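Local coordinates for protein FkbI (Streptomyces hygroscopicus, PDB 1R2J) that binds FAD and probably acts as an acyl-ACP dehydrogenase in making the methoxymalonyl extender unit of the polyketide FK520, at residues Ala108-Arg114 / His139-Ala145; Gly174-Val180 / His191-Asp197; Met123-Leu129 / Val154-Glu159. All coordinates share one frame; numbering follows the deposited sequence.

Interaction 1. Residues Ala108-Arg114 / His139-Ala145; sequences AVGFSER and HKVWTTA. With FAD (flavin-adenine dinucleotide), chain B.
K140 lays its side chain along the backbone of residues 110-113, an example of a buried lysine paid for by main-chain oxygens and a carboxylate. Its CB passes S112 O at 3.5 Å. CG comes 3.7 Å from G110 O; the bend at chi2 (-57°) then carries CD to 3.2 Å from S112 O, while CE sits close to G110 O and F111 O. At the tip, NZ hydrogen-bonds F111 O at 2.9 Å from above the carbonyl plane, reaches F155 O as well, and forms a salt bridge with E113, whose OE1 is less surely placed and whose OE2 is hydrogen-bonded to Q115 NE2. One residue on, V141 N bonds S112 O.

The turn fixed in this way holds the flavin. F111 N and S112 N both donate to FAD O2, which sits 3.0 Å above the centre of the F111 ring, and V109 O accepts from FAD N3. From the other segment, T144 N donates to FAD O4 and T144 OG1 to FAD N5 at 2.6 Å. The OG1 bond suits an oxidised N5, which can accept it, while the N-H donors at both pyrimidine carbonyls would probably stabilise negative charge on a reduced flavin.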
# COMPACT_ATOMS: atom_id res chain seq x y z
N ALA A 108 6.86 5.54 6.80
CA ALA A 108 5.62 5.85 6.11
C ALA A 108 6.01 6.85 5.03
O ALA A 108 7.08 7.44 5.09
CB ALA A 108 4.61 6.46 7.08
N VAL A 109 5.14 7.03 4.05
CA VAL A 109 5.41 7.96 2.96
C VAL A 109 4.24 8.93 2.82
O VAL A 109 3.13 8.52 2.51
CB VAL A 109 5.59 7.20 1.63
CG1 VAL A 109 6.12 8.14 0.56
CG2 VAL A 109 6.53 6.02 1.84
N GLY A 110 4.50 10.21 3.05
CA GLY A 110 3.44 11.20 2.95
C GLY A 110 3.71 12.26 1.90
O GLY A 110 4.69 12.99 1.97
N PHE A 111 2.83 12.32 0.90
CA PHE A 111 2.95 13.31 -0.16
C PHE A 111 1.62 14.04 -0.33
O PHE A 111 1.58 15.21 -0.70
CB PHE A 111 3.38 12.64 -1.48
CG PHE A 111 2.67 11.34 -1.77
CD1 PHE A 111 1.42 11.32 -2.38
CD2 PHE A 111 3.26 10.13 -1.41
CE1 PHE A 111 0.77 10.11 -2.64
CE2 PHE A 111 2.61 8.91 -1.67
CZ PHE A 111 1.36 8.90 -2.28
N SER A 112 0.54 13.34 -0.02
CA SER A 112 -0.79 13.93 -0.14
C SER A 112 -1.06 15.03 0.88
O SER A 112 -0.58 14.99 2.01
CB SER A 112 -1.84 12.84 -0.01
OG SER A 112 -3.12 13.44 0.04
N GLU A 113 -1.84 16.03 0.47
CA GLU A 113 -2.21 17.14 1.35
C GLU A 113 -3.69 17.44 1.21
O GLU A 113 -4.34 16.99 0.26
CB GLU A 113 -1.38 18.38 1.02
CG GLU A 113 0.13 18.17 1.15
CD GLU A 113 0.94 19.45 1.04
OE1 GLU A 113 2.17 19.36 0.87
OE2 GLU A 113 0.34 20.55 1.11
N ARG A 114 -4.23 18.22 2.14
CA ARG A 114 -5.64 18.58 2.14
C ARG A 114 -6.11 19.10 0.78
O ARG A 114 -7.19 18.73 0.31
CB ARG A 114 -5.91 19.64 3.22
CG ARG A 114 -7.26 19.48 3.91
CD ARG A 114 -7.31 18.20 4.74
NE ARG A 114 -8.57 18.05 5.46
CZ ARG A 114 -8.79 17.14 6.41
NH1 ARG A 114 -7.82 16.30 6.76
NH2 ARG A 114 -9.97 17.06 7.00
N HIS A 139 2.15 20.07 5.82
CA HIS A 139 1.12 19.20 6.38
C HIS A 139 0.77 18.12 5.36
O HIS A 139 0.63 18.40 4.17
CB HIS A 139 -0.14 20.03 6.68
CG HIS A 139 -1.24 19.26 7.35
ND1 HIS A 139 -1.76 18.11 6.82
CD2 HIS A 139 -1.92 19.50 8.50
CE1 HIS A 139 -2.73 17.66 7.61
NE2 HIS A 139 -2.84 18.49 8.63
N LYS A 140 0.66 16.88 5.83
CA LYS A 140 0.30 15.76 4.96
C LYS A 140 -0.95 15.14 5.57
O LYS A 140 -1.18 15.25 6.77
CB LYS A 140 1.42 14.72 4.89
CG LYS A 140 2.71 15.21 4.24
CD LYS A 140 2.47 15.71 2.82
CE LYS A 140 3.75 16.22 2.18
NZ LYS A 140 3.54 16.79 0.81
N VAL A 141 -1.75 14.48 4.74
CA VAL A 141 -2.98 13.86 5.21
C VAL A 141 -3.02 12.37 4.89
O VAL A 141 -2.36 11.90 3.97
CB VAL A 141 -4.22 14.51 4.58
CG1 VAL A 141 -4.33 15.96 5.02
CG2 VAL A 141 -4.15 14.40 3.05
N TRP A 142 -3.80 11.64 5.69
CA TRP A 142 -3.98 10.21 5.49
C TRP A 142 -2.74 9.35 5.30
O TRP A 142 -2.81 8.32 4.64
CB TRP A 142 -4.90 9.97 4.28
CG TRP A 142 -6.32 10.08 4.61
CD1 TRP A 142 -7.10 11.20 4.56
CD2 TRP A 142 -7.17 9.02 5.05
NE1 TRP A 142 -8.38 10.90 4.95
CE2 TRP A 142 -8.45 9.57 5.26
CE3 TRP A 142 -6.96 7.66 5.30
CZ2 TRP A 142 -9.53 8.80 5.69
CZ3 TRP A 142 -8.04 6.89 5.74
CH2 TRP A 142 -9.31 7.47 5.93
N THR A 143 -1.62 9.74 5.88
CA THR A 143 -0.39 8.97 5.72
C THR A 143 -0.50 7.58 6.35
O THR A 143 -0.64 7.44 7.56
CB THR A 143 0.80 9.70 6.36
OG1 THR A 143 0.78 11.07 5.94
CG2 THR A 143 2.11 9.08 5.91
N THR A 144 -0.44 6.55 5.51
CA THR A 144 -0.54 5.17 5.98
C THR A 144 0.63 4.74 6.87
O THR A 144 1.78 5.05 6.58
CB THR A 144 -0.61 4.18 4.80
OG1 THR A 144 -1.80 4.43 4.04
CG2 THR A 144 -0.64 2.74 5.32
N ALA A 145 0.30 4.03 7.95
CA ALA A 145 1.28 3.52 8.90
C ALA A 145 2.04 4.61 9.67
O ALA A 145 2.93 4.30 10.48
CB ALA A 145 2.28 2.61 8.18
PA FAD B . -9.75 14.27 -5.03
O1A FAD B . -8.38 13.88 -5.36
O2A FAD B . -10.34 15.32 -4.13
O5B FAD B . -10.83 13.19 -5.15
C5B FAD B . -11.37 13.42 -6.39
C4B FAD B . -12.44 12.51 -6.89
O4B FAD B . -12.47 13.24 -8.17
C3B FAD B . -11.83 11.18 -7.18
O3B FAD B . -12.85 10.25 -7.33
C2B FAD B . -11.07 11.38 -8.41
O2B FAD B . -10.77 10.25 -9.27
C1B FAD B . -11.86 12.47 -9.18
N9A FAD B . -10.98 13.31 -9.93
C8A FAD B . -10.02 14.27 -9.53
N7A FAD B . -9.37 14.85 -10.49
C5A FAD B . -9.90 14.29 -11.64
C6A FAD B . -9.64 14.48 -13.00
N6A FAD B . -8.73 15.35 -13.45
N1A FAD B . -10.36 13.72 -13.91
C2A FAD B . -11.29 12.83 -13.49
N3A FAD B . -11.62 12.57 -12.16
C4A FAD B . -10.82 13.39 -11.32
N1 FAD B . -1.69 9.59 0.63
C2 FAD B . -0.32 9.61 0.86
O2 FAD B . 0.41 10.54 0.46
N3 FAD B . 0.27 8.57 1.56
C4 FAD B . -0.43 7.45 2.09
O4 FAD B . 0.21 6.55 2.72
C4X FAD B . -1.79 7.46 1.87
N5 FAD B . -2.52 6.33 2.43
C5X FAD B . -3.92 6.31 2.26
C6 FAD B . -4.73 5.26 2.79
C7 FAD B . -6.15 5.21 2.68
C7M FAD B . -6.93 4.05 3.29
C8 FAD B . -6.80 6.28 2.01
C8M FAD B . -8.31 6.38 1.85
C9 FAD B . -6.07 7.31 1.46
C9A FAD B . -4.63 7.35 1.54
N10 FAD B . -3.79 8.44 0.97
C10 FAD B . -2.41 8.52 1.14
C1' FAD B . -4.64 9.29 0.25
C2' FAD B . -4.78 8.84 -1.31
O2' FAD B . -3.57 9.46 -1.84
C3' FAD B . -5.89 9.59 -1.79
O3' FAD B . -6.98 8.67 -2.05
C4' FAD B . -6.04 10.51 -3.02
O4' FAD B . -5.08 11.48 -3.31
C5' FAD B . -7.28 11.11 -2.54
O5' FAD B . -7.43 12.46 -2.85
P FAD B . -8.72 13.17 -2.16
O1P FAD B . -7.62 13.98 -2.40
O2P FAD B . -9.43 14.50 -1.79
O3P FAD B . -9.34 13.74 -3.55
O HOH W 1 2.82 5.52 3.93
O HOH W 2 -2.69 19.38 4.29

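Interaction 2. Residues Gly174-Val180 / His191-Asp197; sequences GVRVERV and HADLHLD. With FAD (flavin-adenine dinucleotide), chain B.
V177 and A192 press together where strands 175-179 and 192-196 pair as an antiparallel beta-hairpin with a long connection, strand 175-179 forming an edge of the five-stranded antiparallel sheet in the middle domain. The tight part lies on the face that carries V175, V177, R179, A192, L194 and L196. In V177, chi1 of 46° leaves CG2 anti to the backbone N and over A192 CB at 3.4 Å, closer than usual for two carbons. Further along, V175 CG2 and L196 CD2 lie side by side at 3.7 Å, and the leucines continue inward to L152 and V154 of strand 151-156.

On the other face the loose, solvent side is that of R176 and E178, while H139 covers the H195 ring and W142 N bonds D193 OD1. The end of R176 leads away, and E178 meets H195 mainly through carbon: E178 CB lies at the edge of the imidazole, 3.6 Å from H195 NE2. The carboxylate is turned 57° from the ring and E178 OE2 stays 4.0 Å from H195 NE2, though it might still favour a protonated imidazole.

Toward the flavin, V180 CG2 rests on H191 CB at 3.6 Å, and the H191 ring approaches the cofactor obliquely, its CE1 3.4 Å from FAD C7M, while NE2 bonds C186 O. Replacing H191 by alanine removes the ring, which is likely to leave C186 O without its mate and open a gap beside the flavin methyl. Main-chain bonds run the whole length of the pair, and at the end far from FAD, D197 N donates to G174 O at 3.1 Å with an N-H...O angle of 169°.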
# COMPACT_ATOMS: atom_id res chain seq x y z
N GLY A 174 8.74 19.48 16.75
CA GLY A 174 7.97 20.17 15.74
C GLY A 174 7.06 19.28 14.90
O GLY A 174 6.24 19.79 14.14
N VAL A 175 7.20 17.96 15.01
CA VAL A 175 6.33 17.08 14.25
C VAL A 175 5.22 16.52 15.12
O VAL A 175 5.45 16.11 16.27
CB VAL A 175 7.10 15.89 13.61
CG1 VAL A 175 7.71 15.02 14.68
CG2 VAL A 175 6.14 15.05 12.75
N ARG A 176 4.02 16.52 14.57
CA ARG A 176 2.85 15.99 15.26
C ARG A 176 2.11 15.06 14.31
O ARG A 176 1.68 15.46 13.23
CB ARG A 176 1.93 17.13 15.70
CG ARG A 176 2.53 18.05 16.78
CD ARG A 176 2.83 17.27 18.06
NE ARG A 176 3.38 18.12 19.13
CZ ARG A 176 3.79 17.67 20.31
NH1 ARG A 176 3.72 16.37 20.59
NH2 ARG A 176 4.28 18.51 21.21
N VAL A 177 2.00 13.80 14.71
CA VAL A 177 1.31 12.79 13.93
C VAL A 177 -0.07 12.60 14.55
O VAL A 177 -0.20 12.02 15.64
CB VAL A 177 2.09 11.46 13.94
CG1 VAL A 177 2.52 11.13 15.35
CG2 VAL A 177 1.21 10.34 13.39
N GLU A 178 -1.10 13.09 13.88
CA GLU A 178 -2.46 12.97 14.38
C GLU A 178 -3.20 11.89 13.60
O GLU A 178 -3.47 12.04 12.40
CB GLU A 178 -3.19 14.32 14.25
CG GLU A 178 -4.09 14.66 15.45
CD GLU A 178 -3.33 15.33 16.59
OE1 GLU A 178 -3.83 15.31 17.74
OE2 GLU A 178 -2.23 15.88 16.34
N ARG A 179 -3.54 10.80 14.28
CA ARG A 179 -4.22 9.69 13.65
C ARG A 179 -5.59 10.07 13.09
O ARG A 179 -6.32 10.86 13.70
CB ARG A 179 -4.40 8.55 14.66
CG ARG A 179 -3.11 8.05 15.30
CD ARG A 179 -3.41 7.02 16.39
NE ARG A 179 -2.20 6.54 17.06
CZ ARG A 179 -2.19 5.65 18.05
NH1 ARG A 179 -3.33 5.14 18.51
NH2 ARG A 179 -1.04 5.27 18.59
N VAL A 180 -5.93 9.53 11.93
CA VAL A 180 -7.23 9.78 11.33
C VAL A 180 -8.19 9.13 12.33
O VAL A 180 -8.06 7.94 12.62
CB VAL A 180 -7.36 9.10 9.95
CG1 VAL A 180 -8.73 9.39 9.34
CG2 VAL A 180 -6.27 9.59 9.03
N HIS A 191 -3.41 5.15 9.86
CA HIS A 191 -3.43 6.37 9.05
C HIS A 191 -3.33 7.57 9.98
O HIS A 191 -3.89 7.57 11.06
CB HIS A 191 -4.74 6.47 8.27
CG HIS A 191 -5.13 5.20 7.58
ND1 HIS A 191 -4.48 4.74 6.46
CD2 HIS A 191 -6.07 4.28 7.87
CE1 HIS A 191 -5.00 3.58 6.09
NE2 HIS A 191 -5.97 3.28 6.93
N ALA A 192 -2.62 8.60 9.55
CA ALA A 192 -2.50 9.79 10.38
C ALA A 192 -2.03 10.98 9.57
O ALA A 192 -1.27 10.82 8.61
CB ALA A 192 -1.53 9.52 11.53
N ASP A 193 -2.49 12.17 9.94
CA ASP A 193 -2.08 13.38 9.25
C ASP A 193 -0.76 13.79 9.88
O ASP A 193 -0.51 13.49 11.05
CB ASP A 193 -3.10 14.50 9.43
CG ASP A 193 -4.48 14.15 8.87
OD1 ASP A 193 -4.56 13.35 7.91
OD2 ASP A 193 -5.48 14.68 9.39
N LEU A 194 0.08 14.48 9.12
CA LEU A 194 1.36 14.93 9.62
C LEU A 194 1.41 16.45 9.71
O LEU A 194 1.19 17.16 8.73
CB LEU A 194 2.49 14.44 8.70
CG LEU A 194 2.53 12.95 8.38
CD1 LEU A 194 3.73 12.65 7.48
CD2 LEU A 194 2.62 12.15 9.68
N HIS A 195 1.70 16.96 10.90
CA HIS A 195 1.81 18.40 11.10
C HIS A 195 3.29 18.71 11.26
O HIS A 195 3.93 18.29 12.23
CB HIS A 195 1.04 18.81 12.35
CG HIS A 195 -0.39 18.38 12.34
ND1 HIS A 195 -1.33 18.96 11.51
CD2 HIS A 195 -1.04 17.42 13.04
CE1 HIS A 195 -2.50 18.37 11.70
NE2 HIS A 195 -2.35 17.43 12.62
N LEU A 196 3.85 19.41 10.28
CA LEU A 196 5.26 19.76 10.30
C LEU A 196 5.47 21.26 10.50
O LEU A 196 5.36 22.05 9.56
CB LEU A 196 5.92 19.32 8.99
CG LEU A 196 5.80 17.84 8.62
CD1 LEU A 196 6.37 17.62 7.23
CD2 LEU A 196 6.52 16.97 9.64
N ASP A 197 5.80 21.64 11.74
CA ASP A 197 6.02 23.04 12.08
C ASP A 197 7.52 23.31 12.26
O ASP A 197 8.09 23.02 13.31
CB ASP A 197 5.25 23.37 13.37
CG ASP A 197 5.53 24.78 13.88
OD1 ASP A 197 5.60 25.72 13.06
OD2 ASP A 197 5.67 24.94 15.11
PA FAD B . -9.75 14.27 -5.03
O1A FAD B . -8.38 13.88 -5.36
O2A FAD B . -10.34 15.32 -4.13
O5B FAD B . -10.83 13.19 -5.15
C5B FAD B . -11.37 13.42 -6.39
C4B FAD B . -12.44 12.51 -6.89
O4B FAD B . -12.47 13.24 -8.17
C3B FAD B . -11.83 11.18 -7.18
O3B FAD B . -12.85 10.25 -7.33
C2B FAD B . -11.07 11.38 -8.41
O2B FAD B . -10.77 10.25 -9.27
C1B FAD B . -11.86 12.47 -9.18
N9A FAD B . -10.98 13.31 -9.93
C8A FAD B . -10.02 14.27 -9.53
N7A FAD B . -9.37 14.85 -10.49
C5A FAD B . -9.90 14.29 -11.64
C6A FAD B . -9.64 14.48 -13.00
N6A FAD B . -8.73 15.35 -13.45
N1A FAD B . -10.36 13.72 -13.91
C2A FAD B . -11.29 12.83 -13.49
N3A FAD B . -11.62 12.57 -12.16
C4A FAD B . -10.82 13.39 -11.32
N1 FAD B . -1.69 9.59 0.63
C2 FAD B . -0.32 9.61 0.86
O2 FAD B . 0.41 10.54 0.46
N3 FAD B . 0.27 8.57 1.56
C4 FAD B . -0.43 7.45 2.09
O4 FAD B . 0.21 6.55 2.72
C4X FAD B . -1.79 7.46 1.87
N5 FAD B . -2.52 6.33 2.43
C5X FAD B . -3.92 6.31 2.26
C6 FAD B . -4.73 5.26 2.79
C7 FAD B . -6.15 5.21 2.68
C7M FAD B . -6.93 4.05 3.29
C8 FAD B . -6.80 6.28 2.01
C8M FAD B . -8.31 6.38 1.85
C9 FAD B . -6.07 7.31 1.46
C9A FAD B . -4.63 7.35 1.54
N10 FAD B . -3.79 8.44 0.97
C10 FAD B . -2.41 8.52 1.14
C1' FAD B . -4.64 9.29 0.25
C2' FAD B . -4.78 8.84 -1.31
O2' FAD B . -3.57 9.46 -1.84
C3' FAD B . -5.89 9.59 -1.79
O3' FAD B . -6.98 8.67 -2.05
C4' FAD B . -6.04 10.51 -3.02
O4' FAD B . -5.08 11.48 -3.31
C5' FAD B . -7.28 11.11 -2.54
O5' FAD B . -7.43 12.46 -2.85
P FAD B . -8.72 13.17 -2.16
O1P FAD B . -7.62 13.98 -2.40
O2P FAD B . -9.43 14.50 -1.79
O3P FAD B . -9.34 13.74 -3.55

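Interaction 3. Residues Met123-Leu129 / Val154-Glu159; sequences MRTRVRL and VFGLQE
R128 offers the edge of its guanidinium to E159 CB, which lies near the plane of the group, 3.3 Å from NH2. The pair sits at the surface beside a single beta bridge, R126 with L157, where the two sheets of the middle beta domain meet. The carboxylate of E159 comes in at a slant, 49° from the guanidinium plane. Its OE2 is 3.3 Å from R128 NH2 but well out of that plane, so the salt bridge is one of charge alone, with no N-H pointing at the oxygen. The other guanidinium, that of R126, has the carbonyl oxygen of R124 at its edge and turns away from residues 154-159 to a salt bridge with D137.

In the bridge, strand 126-130 belongs to the antiparallel sheet, and L157 immediately follows strand 151-156 of the mixed one. The segments cross steeply, and the bridge depends on one residue that uses both its backbone groups. L157 N donates to T125 O at 2.7 Å, and L157 O accepts from V127 N at 2.9 Å. G156 runs against T125 and V127, and a beta carbon there would collide with T125 O and crowd V127 CG2.

Toward the interior, M123 packs through its thioether. SD lies 3.8 Å from G156 CA, and the bend at chi3 (77°) curls CE to 3.9 Å from F155 CB. The F155 ring leads away from this contact into the neighbourhood of V109 and F111, both of which bind FAD. L157 CD1 comes close to M123 O. One residue beyond the bridge, Q158 CA directs its hydrogen at V127 O, 3.3 Å away, with an angle of 158° at the hydrogen.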
# COMPACT_ATOMS: atom_id res chain seq x y z
N MET A 123 0.72 20.28 -3.80
CA MET A 123 1.22 20.28 -2.42
C MET A 123 2.02 21.56 -2.17
O MET A 123 2.72 22.04 -3.06
CB MET A 123 2.10 19.05 -2.16
CG MET A 123 3.29 18.91 -3.09
SD MET A 123 4.49 17.67 -2.51
CE MET A 123 3.69 16.12 -2.95
N ARG A 124 1.92 22.11 -0.96
CA ARG A 124 2.64 23.34 -0.63
C ARG A 124 3.74 23.18 0.41
O ARG A 124 4.41 24.15 0.76
CB ARG A 124 1.65 24.42 -0.16
CG ARG A 124 0.92 25.13 -1.29
CD ARG A 124 -0.57 24.92 -1.19
NE ARG A 124 -1.07 25.20 0.15
CZ ARG A 124 -2.36 25.32 0.45
NH1 ARG A 124 -3.28 25.19 -0.50
NH2 ARG A 124 -2.73 25.57 1.70
N THR A 125 3.91 21.96 0.91
CA THR A 125 4.95 21.72 1.90
C THR A 125 6.30 22.08 1.28
O THR A 125 6.56 21.78 0.11
CB THR A 125 4.95 20.25 2.35
OG1 THR A 125 6.06 20.01 3.23
CG2 THR A 125 5.05 19.34 1.15
N ARG A 126 7.16 22.73 2.07
CA ARG A 126 8.46 23.16 1.59
C ARG A 126 9.65 22.58 2.36
O ARG A 126 9.58 22.38 3.57
CB ARG A 126 8.54 24.69 1.64
CG ARG A 126 7.88 25.31 2.86
CD ARG A 126 7.55 26.78 2.62
NE ARG A 126 7.05 27.42 3.84
CZ ARG A 126 5.88 27.14 4.40
NH1 ARG A 126 5.08 26.22 3.87
NH2 ARG A 126 5.51 27.77 5.51
N VAL A 127 10.72 22.29 1.63
CA VAL A 127 11.96 21.77 2.19
C VAL A 127 13.01 22.80 1.84
O VAL A 127 13.16 23.13 0.66
CB VAL A 127 12.35 20.43 1.57
CG1 VAL A 127 13.69 19.97 2.10
CG2 VAL A 127 11.29 19.37 1.86
N ARG A 128 13.72 23.30 2.84
CA ARG A 128 14.72 24.33 2.57
C ARG A 128 16.12 24.00 3.12
O ARG A 128 16.37 24.09 4.34
CB ARG A 128 14.23 25.68 3.12
CG ARG A 128 13.40 26.48 2.13
CD ARG A 128 13.35 27.98 2.47
NE ARG A 128 14.69 28.55 2.42
CZ ARG A 128 15.39 28.78 1.31
NH1 ARG A 128 16.61 29.31 1.40
NH2 ARG A 128 14.89 28.49 0.11
N LEU A 129 17.03 23.69 2.20
CA LEU A 129 18.42 23.37 2.51
C LEU A 129 19.05 24.67 3.03
O LEU A 129 18.95 25.71 2.39
CB LEU A 129 19.18 22.93 1.27
CG LEU A 129 18.84 21.58 0.63
CD1 LEU A 129 19.50 21.47 -0.74
CD2 LEU A 129 19.28 20.44 1.54
N VAL A 154 8.92 12.35 3.64
CA VAL A 154 8.10 13.48 3.21
C VAL A 154 8.49 14.15 1.90
O VAL A 154 9.66 14.46 1.66
CB VAL A 154 8.09 14.56 4.33
CG1 VAL A 154 7.22 15.74 3.93
CG2 VAL A 154 7.59 13.95 5.61
N PHE A 155 7.48 14.37 1.06
CA PHE A 155 7.65 15.02 -0.24
C PHE A 155 7.30 16.49 -0.06
O PHE A 155 6.44 16.84 0.76
CB PHE A 155 6.71 14.40 -1.28
CG PHE A 155 7.26 13.16 -1.94
CD1 PHE A 155 7.91 13.24 -3.16
CD2 PHE A 155 7.13 11.92 -1.33
CE1 PHE A 155 8.41 12.10 -3.78
CE2 PHE A 155 7.63 10.77 -1.94
CZ PHE A 155 8.27 10.87 -3.17
N GLY A 156 7.95 17.35 -0.84
CA GLY A 156 7.69 18.78 -0.75
C GLY A 156 8.38 19.57 -1.85
O GLY A 156 9.04 19.00 -2.71
N LEU A 157 8.21 20.89 -1.82
CA LEU A 157 8.82 21.76 -2.81
C LEU A 157 10.03 22.47 -2.23
O LEU A 157 9.98 23.01 -1.12
CB LEU A 157 7.82 22.81 -3.30
CG LEU A 157 6.47 22.31 -3.82
CD1 LEU A 157 5.60 23.50 -4.22
CD2 LEU A 157 6.68 21.38 -5.00
N GLN A 158 11.12 22.48 -2.97
CA GLN A 158 12.33 23.12 -2.51
C GLN A 158 12.13 24.63 -2.63
O GLN A 158 11.27 25.20 -1.95
CB GLN A 158 13.53 22.65 -3.34
CG GLN A 158 14.84 22.62 -2.58
CD GLN A 158 15.71 21.45 -3.00
OE1 GLN A 158 15.70 21.05 -4.16
NE2 GLN A 158 16.46 20.91 -2.05
N GLU A 159 12.89 25.28 -3.50
CA GLU A 159 12.78 26.73 -3.71
C GLU A 159 13.08 27.08 -5.16
O GLU A 159 12.35 27.85 -5.79
CB GLU A 159 13.74 27.46 -2.77
CG GLU A 159 13.80 28.97 -2.99
CD GLU A 159 12.60 29.72 -2.43
OE1 GLU A 159 11.47 29.50 -2.92
OE2 GLU A 159 12.80 30.53 -1.51

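All three contacts lie in the middle domain and build outward from the flavin. Interactions 1 and 2 both touch FAD, and their centres are 9 Å apart. They share the antiparallel sheet, where K140 O meets L194 N at 2.8 Å and D193 OD1 meets W142 N at 2.9 Å. Interaction 3, centred 14 Å from interaction 1, is a second shell: the F155 side chain is about 7 Å from FAD, and E113 OE2 lies 3.0 Å from R124 N. Interactions 2 and 3 are 16 Å apart between centres and meet through L196 CD1 and V154 CG1 at 3.9 Å. The part of the pocket around the flavin ring is thus built on two sheets that interaction 3 bridges at one point.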